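Local coordinates for protein P91 (PDB 4ZI5) that hydrolyses phosphotriesters as a promiscuous activity of a dienelactone hydrolase-like enzyme with an alpha/beta-hydrolase fold, at residues 192-195 with 196-199. Residues are numbered along the deposited sequence; the frame is centred on the assembly and turned at random.
Sequences MDEF and RRDK
The guanidinium of R197 lies with one face over CA of E194, which sits 4.1 Å above its plane, while the carboxylate of D198 meets its edge. That edge is gripped side-on: NE reaches OD1 of D198 at 2.9 Å and NH2 reaches OD2 at 2.9 Å, the first at 175° and the second about as straight. The oxygens lie in the guanidinium plane, yet the nitrogens approach from above the carboxylate plane. R197 can fold back over the preceding turn because its chain bends at chi3; NH1 then pairs with E160. D198 OD2 also accepts the backbone N-H of G166, so replacing D198 by an alanine would probably leave that N-H without its acceptor and the R197 guanidinium freer to turn. On another side of the helix, in the conformer modelled here, R196 runs extended from CG to NE, and D193 OD1 meets the edge of its guanidinium, 2.8 Å from NH1. This salt bridge carries only a weak hydrogen bond (123°); the two planes stand 54° apart. In this conformer R196 NE pairs with D179 of the second subunit. Backbone bonds such as R196 N to M192 O (2.9 Å) carry the last turns, and K199, with positive phi, forms a Schellman motif. In the beta-alpha-beta unit, M192 and F195 pack on strand 202-207. With R197 shared between D198 and E160, its charge is probably balanced locally.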
ATOM      1  N   MET A 192     -11.419  -9.619   3.328  1.00 17.84           N
ATOM      2  CA  MET A 192     -10.062  -9.872   3.808  1.00 18.59           C
ATOM      3  C   MET A 192      -9.986 -11.256   4.473  1.00 18.45           C
ATOM      4  O   MET A 192      -9.010 -11.978   4.301  1.00 19.40           O
ATOM      5  CB  MET A 192      -9.592  -8.744   4.754  1.00 20.60           C
ATOM      6  CG  MET A 192      -9.082  -7.511   4.009  1.00 22.43           C
ATOM      7  SD  MET A 192      -8.447  -6.219   5.138  1.00 28.83           S
ATOM      8  CE  MET A 192     -10.014  -5.438   5.336  1.00 25.44           C
ATOM      9  N   ASP A 193     -11.027 -11.611   5.214  1.00 18.38           N
ATOM     10  CA  ASP A 193     -11.092 -12.932   5.881  1.00 18.82           C
ATOM     11  C   ASP A 193     -11.160 -14.087   4.879  1.00 17.08           C
ATOM     12  O   ASP A 193     -10.597 -15.142   5.132  1.00 17.94           O
ATOM     13  CB  ASP A 193     -12.275 -12.975   6.837  1.00 19.93           C
ATOM     14  CG  ASP A 193     -12.007 -12.236   8.132  1.00 23.85           C
ATOM     15  OD1 ASP A 193     -10.817 -11.922   8.445  1.00 26.76           O
ATOM     16  OD2 ASP A 193     -12.976 -12.007   8.877  1.00 24.24           O
ATOM     17  N   GLU A 194     -11.787 -13.854   3.720  1.00 16.09           N
ATOM     18  CA  GLU A 194     -11.767 -14.848   2.615  1.00 15.73           C
ATOM     19  C   GLU A 194     -10.351 -15.004   2.108  1.00 15.66           C
ATOM     20  O   GLU A 194      -9.862 -16.125   1.933  1.00 15.73           O
ATOM     21  CB  GLU A 194     -12.664 -14.419   1.454  1.00 15.70           C
ATOM     22  CG  GLU A 194     -14.140 -14.333   1.798  1.00 16.44           C
ATOM     23  CD  GLU A 194     -14.952 -13.551   0.759  1.00 17.92           C
ATOM     24  OE1 GLU A 194     -14.412 -13.158  -0.310  1.00 19.42           O
ATOM     25  OE2 GLU A 194     -16.145 -13.312   1.002  1.00 17.64           O
ATOM     26  N   PHE A 195      -9.671 -13.869   1.880  1.00 15.35           N
ATOM     27  CA  PHE A 195      -8.285 -13.917   1.407  1.00 16.70           C
ATOM     28  C   PHE A 195      -7.357 -14.639   2.387  1.00 18.16           C
ATOM     29  O   PHE A 195      -6.497 -15.435   1.973  1.00 17.78           O
ATOM     30  CB  PHE A 195      -7.711 -12.520   1.167  1.00 16.68           C
ATOM     31  CG  PHE A 195      -8.425 -11.692   0.148  1.00 16.31           C
ATOM     32  CD1 PHE A 195      -9.213 -12.252  -0.866  1.00 16.91           C
ATOM     33  CD2 PHE A 195      -8.257 -10.323   0.168  1.00 16.61           C
ATOM     34  CE1 PHE A 195      -9.836 -11.437  -1.796  1.00 16.34           C
ATOM     35  CE2 PHE A 195      -8.866  -9.516  -0.771  1.00 16.38           C
ATOM     36  CZ  PHE A 195      -9.645 -10.076  -1.756  1.00 16.16           C
ATOM     37  N   ARG A 196      -7.529 -14.351   3.678  0.50 18.50           N
ATOM     38  CA  ARG A 196      -6.775 -15.031   4.747  0.50 19.06           C
ATOM     39  C   ARG A 196      -7.008 -16.542   4.743  0.50 18.84           C
ATOM     40  O   ARG A 196      -6.052 -17.331   4.737  0.50 18.97           O
ATOM     41  CB  ARG A 196      -7.188 -14.488   6.113  0.50 19.43           C
ATOM     42  CG  ARG A 196      -6.683 -13.097   6.444  0.50 20.24           C
ATOM     43  CD  ARG A 196      -6.940 -12.749   7.914  0.50 21.21           C
ATOM     44  NE  ARG A 196      -6.453 -11.427   8.251  0.50 19.64           N
ATOM     45  CZ  ARG A 196      -7.217 -10.350   8.328  0.50 21.28           C
ATOM     46  NH1 ARG A 196      -8.521 -10.441   8.084  0.50 22.07           N
ATOM     47  NH2 ARG A 196      -6.685  -9.170   8.633  0.50 21.22           N
ATOM     48  N   ARG A 197      -8.282 -16.928   4.730  1.00 19.38           N
ATOM     49  CA  ARG A 197      -8.694 -18.350   4.723  1.00 19.93           C
ATOM     50  C   ARG A 197      -8.017 -19.126   3.601  1.00 18.78           C
ATOM     51  O   ARG A 197      -7.502 -20.208   3.816  1.00 18.59           O
ATOM     52  CB  ARG A 197     -10.228 -18.446   4.607  1.00 19.39           C
ATOM     53  CG  ARG A 197     -10.812 -19.871   4.597  1.00 19.79           C
ATOM     54  CD  ARG A 197     -12.239 -19.904   4.078  1.00 20.16           C
ATOM     55  NE  ARG A 197     -12.265 -19.437   2.691  1.00 19.83           N
ATOM     56  CZ  ARG A 197     -13.257 -18.773   2.100  1.00 19.46           C
ATOM     57  NH1 ARG A 197     -14.386 -18.483   2.737  1.00 20.07           N
ATOM     58  NH2 ARG A 197     -13.114 -18.382   0.847  1.00 19.06           N
ATOM     59  N   ASP A 198      -7.977 -18.530   2.412  1.00 18.10           N
ATOM     60  CA  ASP A 198      -7.485 -19.181   1.204  1.00 17.88           C
ATOM     61  C   ASP A 198      -6.021 -18.946   0.932  1.00 17.76           C
ATOM     62  O   ASP A 198      -5.501 -19.514  -0.008  1.00 18.98           O
ATOM     63  CB  ASP A 198      -8.325 -18.736  -0.015  1.00 18.10           C
ATOM     64  CG  ASP A 198      -9.765 -19.206   0.086  1.00 18.22           C
ATOM     65  OD1 ASP A 198     -10.049 -20.072   0.959  1.00 18.65           O
ATOM     66  OD2 ASP A 198     -10.634 -18.720  -0.675  1.00 17.93           O
ATOM     67  N   LYS A 199      -5.374 -18.118   1.750  1.00 18.09           N
ATOM     68  CA  LYS A 199      -3.981 -17.746   1.608  1.00 18.43           C
ATOM     69  C   LYS A 199      -3.657 -17.152   0.243  1.00 16.94           C
ATOM     70  O   LYS A 199      -2.631 -17.432  -0.357  1.00 16.01           O
ATOM     71  CB  LYS A 199      -3.065 -18.922   1.946  1.00 21.07           C
ATOM     72  CG  LYS A 199      -3.247 -19.446   3.378  1.00 25.01           C
ATOM     73  CD  LYS A 199      -2.376 -20.671   3.610  1.00 28.75           C
ATOM     74  CE  LYS A 199      -2.428 -21.141   5.063  1.00 34.65           C
ATOM     75  NZ  LYS A 199      -3.788 -21.616   5.470  1.00 38.40           N
TER